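Local atomic coordinates of disulfide isomerase DsbG N-terminal domain-containing protein (Helicobacter pylori, PDB entry 3TDG), a protein that probably acts as a periplasmic thiol-disulfide oxidoreductase of the DsbG type, with a thioredoxin-fold domain and reductase activity. Residues V65-P76 with T107-Q118. Sequence-based numbering, arbitrary orientation.
Sequences VIEDPDTKYNIP and TNQKVQALNATQ
Asn115 grips the backbone of Asn74 with both ends of its amide. OD1 of Asn115 accepts from N of Asn74 at 2.8 Å, and ND2 of Asn115 gives a nearly straight bond, 172°, to O of Asn74, which lies in the plane of the donating amide. Two bonds to one residue fix the rotation of that amide and tie the helix to Asn74, the first residue of strand 74-79. The Tyr73 ring crosses Asn115 with the planes 47° apart, its CD1 3.8 Å from CB of Asn115.

One turn back, Val111 faces both strands of the hairpin: CB lies by O of Asn74, CG1 meets CG1 of Val65 tip to tip at 4.0 Å, and CG2, held between backbone N and carbonyl carbon (CG1 at chi1 -49°), rests on CD of Pro76. Thr107 brings CG2 against CG2 of Val65 (3.7 Å) and CB of Pro76, its hydroxyl going to Leu103 O. At the other end Gln118, bent at chi2, lays CG 3.4 Å from O of Thr71, and a water joins that oxygen to NE2.

Residues 107-118 run nearly antiparallel to strand 74-76; their helix, 98-129, crosses one face of the four-stranded antiparallel sheet and reaches past hairpin 62-79 toward the thioredoxin-fold domain.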
loop_
_atom_site.group_PDB
_atom_site.type_symbol
_atom_site.label_atom_id
_atom_site.label_comp_id
_atom_site.label_asym_id
_atom_site.label_seq_id
_atom_site.Cartn_x
_atom_site.Cartn_y
_atom_site.Cartn_z
ATOM N N VAL A 65 21.692 1.988 -15.988
ATOM C CA VAL A 65 20.358 2.565 -15.823
ATOM C C VAL A 65 19.700 2.675 -17.197
ATOM O O VAL A 65 20.341 3.102 -18.169
ATOM C CB VAL A 65 20.399 3.926 -15.092
ATOM C CG1 VAL A 65 18.980 4.518 -14.914
ATOM C CG2 VAL A 65 21.062 3.746 -13.729
ATOM N N ILE A 66 18.433 2.266 -17.268
ATOM C CA ILE A 66 17.658 2.272 -18.499
ATOM C C ILE A 66 16.383 3.068 -18.286
ATOM O O ILE A 66 15.991 3.304 -17.148
ATOM C CB ILE A 66 17.330 0.822 -19.016
ATOM C CG1 ILE A 66 16.459 0.027 -18.035
ATOM C CG2 ILE A 66 18.612 0.053 -19.410
ATOM C CD1 ILE A 66 14.933 0.353 -18.143
ATOM N N GLU A 67 15.754 3.495 -19.381
ATOM C CA GLU A 67 14.454 4.145 -19.336
ATOM C C GLU A 67 13.405 3.198 -19.897
ATOM O O GLU A 67 13.566 2.694 -20.996
ATOM C CB GLU A 67 14.473 5.409 -20.188
ATOM C CG GLU A 67 13.170 6.191 -20.136
ATOM C CD GLU A 67 13.089 7.220 -21.246
ATOM O OE1 GLU A 67 13.158 6.832 -22.438
ATOM O OE2 GLU A 67 12.966 8.420 -20.920
ATOM N N ASP A 68 12.350 2.939 -19.130
ATOM C CA ASP A 68 11.222 2.133 -19.604
ATOM C C ASP A 68 10.465 2.974 -20.668
ATOM O O ASP A 68 10.099 4.102 -20.395
ATOM C CB ASP A 68 10.332 1.786 -18.404
ATOM C CG ASP A 68 9.079 0.988 -18.788
ATOM O OD1 ASP A 68 8.404 1.325 -19.779
ATOM O OD2 ASP A 68 8.758 0.034 -18.062
ATOM N N PRO A 69 10.257 2.441 -21.892
ATOM C CA PRO A 69 9.651 3.323 -22.912
ATOM C C PRO A 69 8.169 3.641 -22.671
ATOM O O PRO A 69 7.646 4.549 -23.288
ATOM C CB PRO A 69 9.832 2.523 -24.204
ATOM C CG PRO A 69 9.671 1.076 -23.722
ATOM C CD PRO A 69 10.441 1.065 -22.400
ATOM N N ASP A 70 7.508 2.907 -21.779
ATOM C CA ASP A 70 6.089 3.146 -21.485
ATOM C C ASP A 70 5.894 4.129 -20.325
ATOM O O ASP A 70 5.194 5.130 -20.471
ATOM C CB ASP A 70 5.344 1.828 -21.202
ATOM C CG ASP A 70 5.454 0.821 -22.358
ATOM O OD1 ASP A 70 5.475 -0.402 -22.102
ATOM O OD2 ASP A 70 5.521 1.250 -23.521
ATOM N N THR A 71 6.521 3.844 -19.184
ATOM C CA THR A 71 6.353 4.646 -17.977
ATOM C C THR A 71 7.339 5.812 -17.896
ATOM O O THR A 71 7.132 6.745 -17.117
ATOM C CB THR A 71 6.554 3.777 -16.733
ATOM O OG1 THR A 71 7.879 3.224 -16.763
ATOM C CG2 THR A 71 5.487 2.636 -16.654
ATOM N N LYS A 72 8.406 5.741 -18.695
ATOM C CA LYS A 72 9.555 6.663 -18.622
ATOM C C LYS A 72 10.333 6.561 -17.287
ATOM O O LYS A 72 11.254 7.344 -17.052
ATOM C CB LYS A 72 9.164 8.131 -18.923
ATOM C CG LYS A 72 8.292 8.341 -20.169
ATOM C CD LYS A 72 9.020 7.902 -21.417
ATOM C CE LYS A 72 8.117 8.023 -22.630
ATOM N NZ LYS A 72 8.733 7.265 -23.744
ATOM N N TYR A 73 9.978 5.588 -16.442
ATOM C CA TYR A 73 10.727 5.312 -15.213
ATOM C C TYR A 73 12.165 4.919 -15.533
ATOM O O TYR A 73 12.424 4.217 -16.521
ATOM C CB TYR A 73 10.049 4.220 -14.375
ATOM C CG TYR A 73 8.714 4.639 -13.797
ATOM C CD1 TYR A 73 8.444 5.981 -13.521
ATOM C CD2 TYR A 73 7.731 3.697 -13.494
ATOM C CE1 TYR A 73 7.233 6.376 -12.978
ATOM C CE2 TYR A 73 6.505 4.088 -12.948
ATOM C CZ TYR A 73 6.268 5.429 -12.704
ATOM O OH TYR A 73 5.074 5.852 -12.164
ATOM N N ASN A 74 13.096 5.426 -14.723
ATOM C CA ASN A 74 14.495 5.049 -14.824
ATOM C C ASN A 74 14.721 3.849 -13.927
ATOM O O ASN A 74 14.358 3.878 -12.751
ATOM C CB ASN A 74 15.418 6.186 -14.400
ATOM C CG ASN A 74 15.443 7.335 -15.396
ATOM O OD1 ASN A 74 14.524 7.522 -16.207
ATOM N ND2 ASN A 74 16.498 8.127 -15.321
ATOM N N ILE A 75 15.317 2.799 -14.482
ATOM C CA ILE A 75 15.455 1.531 -13.776
ATOM C C ILE A 75 16.932 1.165 -13.746
ATOM O O ILE A 75 17.561 1.055 -14.803
ATOM C CB ILE A 75 14.675 0.394 -14.494
ATOM C CG1 ILE A 75 13.214 0.814 -14.792
ATOM C CG2 ILE A 75 14.766 -0.933 -13.698
ATOM C CD1 ILE A 75 12.346 1.021 -13.521
ATOM N N PRO A 76 17.498 1.009 -12.532
ATOM C CA PRO A 76 18.882 0.579 -12.354
ATOM C C PRO A 76 19.051 -0.941 -12.372
ATOM O O PRO A 76 18.258 -1.679 -11.779
ATOM C CB PRO A 76 19.252 1.175 -10.989
ATOM C CG PRO A 76 17.974 1.151 -10.236
ATOM C CD PRO A 76 16.916 1.509 -11.273
ATOM N N THR A 107 22.678 6.009 -6.989
ATOM C CA THR A 107 21.912 5.658 -8.169
ATOM C C THR A 107 20.455 5.419 -7.785
ATOM O O THR A 107 19.582 6.092 -8.321
ATOM C CB THR A 107 22.534 4.473 -8.878
ATOM O OG1 THR A 107 23.868 4.843 -9.273
ATOM C CG2 THR A 107 21.725 4.090 -10.109
ATOM N N ASN A 108 20.205 4.505 -6.846
ATOM C CA ASN A 108 18.856 4.277 -6.343
ATOM C C ASN A 108 18.138 5.579 -5.964
ATOM O O ASN A 108 17.024 5.817 -6.407
ATOM C CB ASN A 108 18.840 3.271 -5.182
ATOM C CG ASN A 108 19.129 1.840 -5.647
ATOM O OD1 ASN A 108 19.191 1.565 -6.848
ATOM N ND2 ASN A 108 19.325 0.930 -4.697
ATOM N N GLN A 109 18.790 6.431 -5.176
ATOM C CA GLN A 109 18.179 7.675 -4.732
ATOM C C GLN A 109 17.890 8.651 -5.883
ATOM O O GLN A 109 16.849 9.297 -5.890
ATOM C CB GLN A 109 19.046 8.331 -3.656
ATOM C CG GLN A 109 18.946 7.575 -2.317
ATOM C CD GLN A 109 20.061 7.920 -1.346
ATOM O OE1 GLN A 109 20.793 7.040 -0.884
ATOM N NE2 GLN A 109 20.207 9.198 -1.047
ATOM N N LYS A 110 18.808 8.747 -6.837
ATOM C CA LYS A 110 18.625 9.598 -8.019
ATOM C C LYS A 110 17.404 9.143 -8.861
ATOM O O LYS A 110 16.525 9.948 -9.151
ATOM C CB LYS A 110 19.908 9.618 -8.861
ATOM C CG LYS A 110 19.800 10.405 -10.155
ATOM C CD LYS A 110 21.136 10.456 -10.895
ATOM C CE LYS A 110 21.514 9.082 -11.453
ATOM N NZ LYS A 110 22.720 9.238 -12.296
ATOM N N VAL A 111 17.340 7.855 -9.208
ATOM C CA VAL A 111 16.197 7.320 -9.975
ATOM C C VAL A 111 14.864 7.410 -9.208
ATOM O O VAL A 111 13.829 7.690 -9.801
ATOM C CB VAL A 111 16.421 5.862 -10.522
ATOM C CG1 VAL A 111 17.764 5.726 -11.245
ATOM C CG2 VAL A 111 16.296 4.835 -9.440
ATOM N N GLN A 112 14.886 7.189 -7.895
ATOM C CA GLN A 112 13.665 7.317 -7.102
ATOM C C GLN A 112 13.120 8.744 -7.106
ATOM O O GLN A 112 11.906 8.936 -7.076
ATOM C CB GLN A 112 13.860 6.814 -5.670
ATOM C CG GLN A 112 14.075 5.290 -5.574
ATOM C CD GLN A 112 14.102 4.787 -4.140
ATOM O OE1 GLN A 112 14.659 5.429 -3.253
ATOM N NE2 GLN A 112 13.507 3.637 -3.911
ATOM N N ALA A 113 14.011 9.735 -7.153
ATOM C CA ALA A 113 13.600 11.138 -7.222
ATOM C C ALA A 113 13.040 11.488 -8.602
ATOM O O ALA A 113 12.009 12.155 -8.700
ATOM C CB ALA A 113 14.753 12.071 -6.857
ATOM N N LEU A 114 13.719 11.035 -9.657
ATOM C CA LEU A 114 13.239 11.202 -11.033
ATOM C C LEU A 114 11.894 10.504 -11.280
ATOM O O LEU A 114 11.014 11.080 -11.913
ATOM C CB LEU A 114 14.295 10.723 -12.044
ATOM C CG LEU A 114 15.564 11.587 -12.114
ATOM C CD1 LEU A 114 16.684 10.854 -12.845
ATOM C CD2 LEU A 114 15.294 12.969 -12.767
ATOM N N ASN A 115 11.742 9.279 -10.769
ATOM C CA ASN A 115 10.522 8.487 -10.983
ATOM C C ASN A 115 9.340 9.047 -10.188
ATOM O O ASN A 115 8.206 9.003 -10.666
ATOM C CB ASN A 115 10.714 7.005 -10.624
ATOM C CG ASN A 115 11.728 6.300 -11.518
ATOM O OD1 ASN A 115 12.117 6.818 -12.550
ATOM N ND2 ASN A 115 12.185 5.112 -11.090
ATOM N N ALA A 116 9.607 9.545 -8.980
ATOM C CA ALA A 116 8.581 10.232 -8.192
ATOM C C ALA A 116 8.011 11.445 -8.948
ATOM O O ALA A 116 6.796 11.640 -8.976
ATOM C CB ALA A 116 9.118 10.642 -6.802
ATOM N N THR A 117 8.884 12.240 -9.569
ATOM C CA THR A 117 8.466 13.386 -10.398
ATOM C C THR A 117 7.682 12.952 -11.648
ATOM O O THR A 117 6.671 13.573 -12.005
ATOM C CB THR A 117 9.676 14.219 -10.871
ATOM O OG1 THR A 117 10.399 14.677 -9.728
ATOM C CG2 THR A 117 9.234 15.435 -11.683
ATOM N N GLN A 118 8.178 11.907 -12.317
ATOM C CA GLN A 118 7.532 11.377 -13.515
ATOM C C GLN A 118 6.108 10.902 -13.182
ATOM O O GLN A 118 5.162 11.217 -13.900
ATOM C CB GLN A 118 8.377 10.248 -14.131
ATOM C CG GLN A 118 7.723 9.552 -15.325
ATOM C CD GLN A 118 7.422 10.521 -16.464
ATOM O OE1 GLN A 118 8.266 11.334 -16.842
ATOM N NE2 GLN A 118 6.211 10.429 -17.019
HETATM O O HOH W 1 4.770 7.620 -16.144
#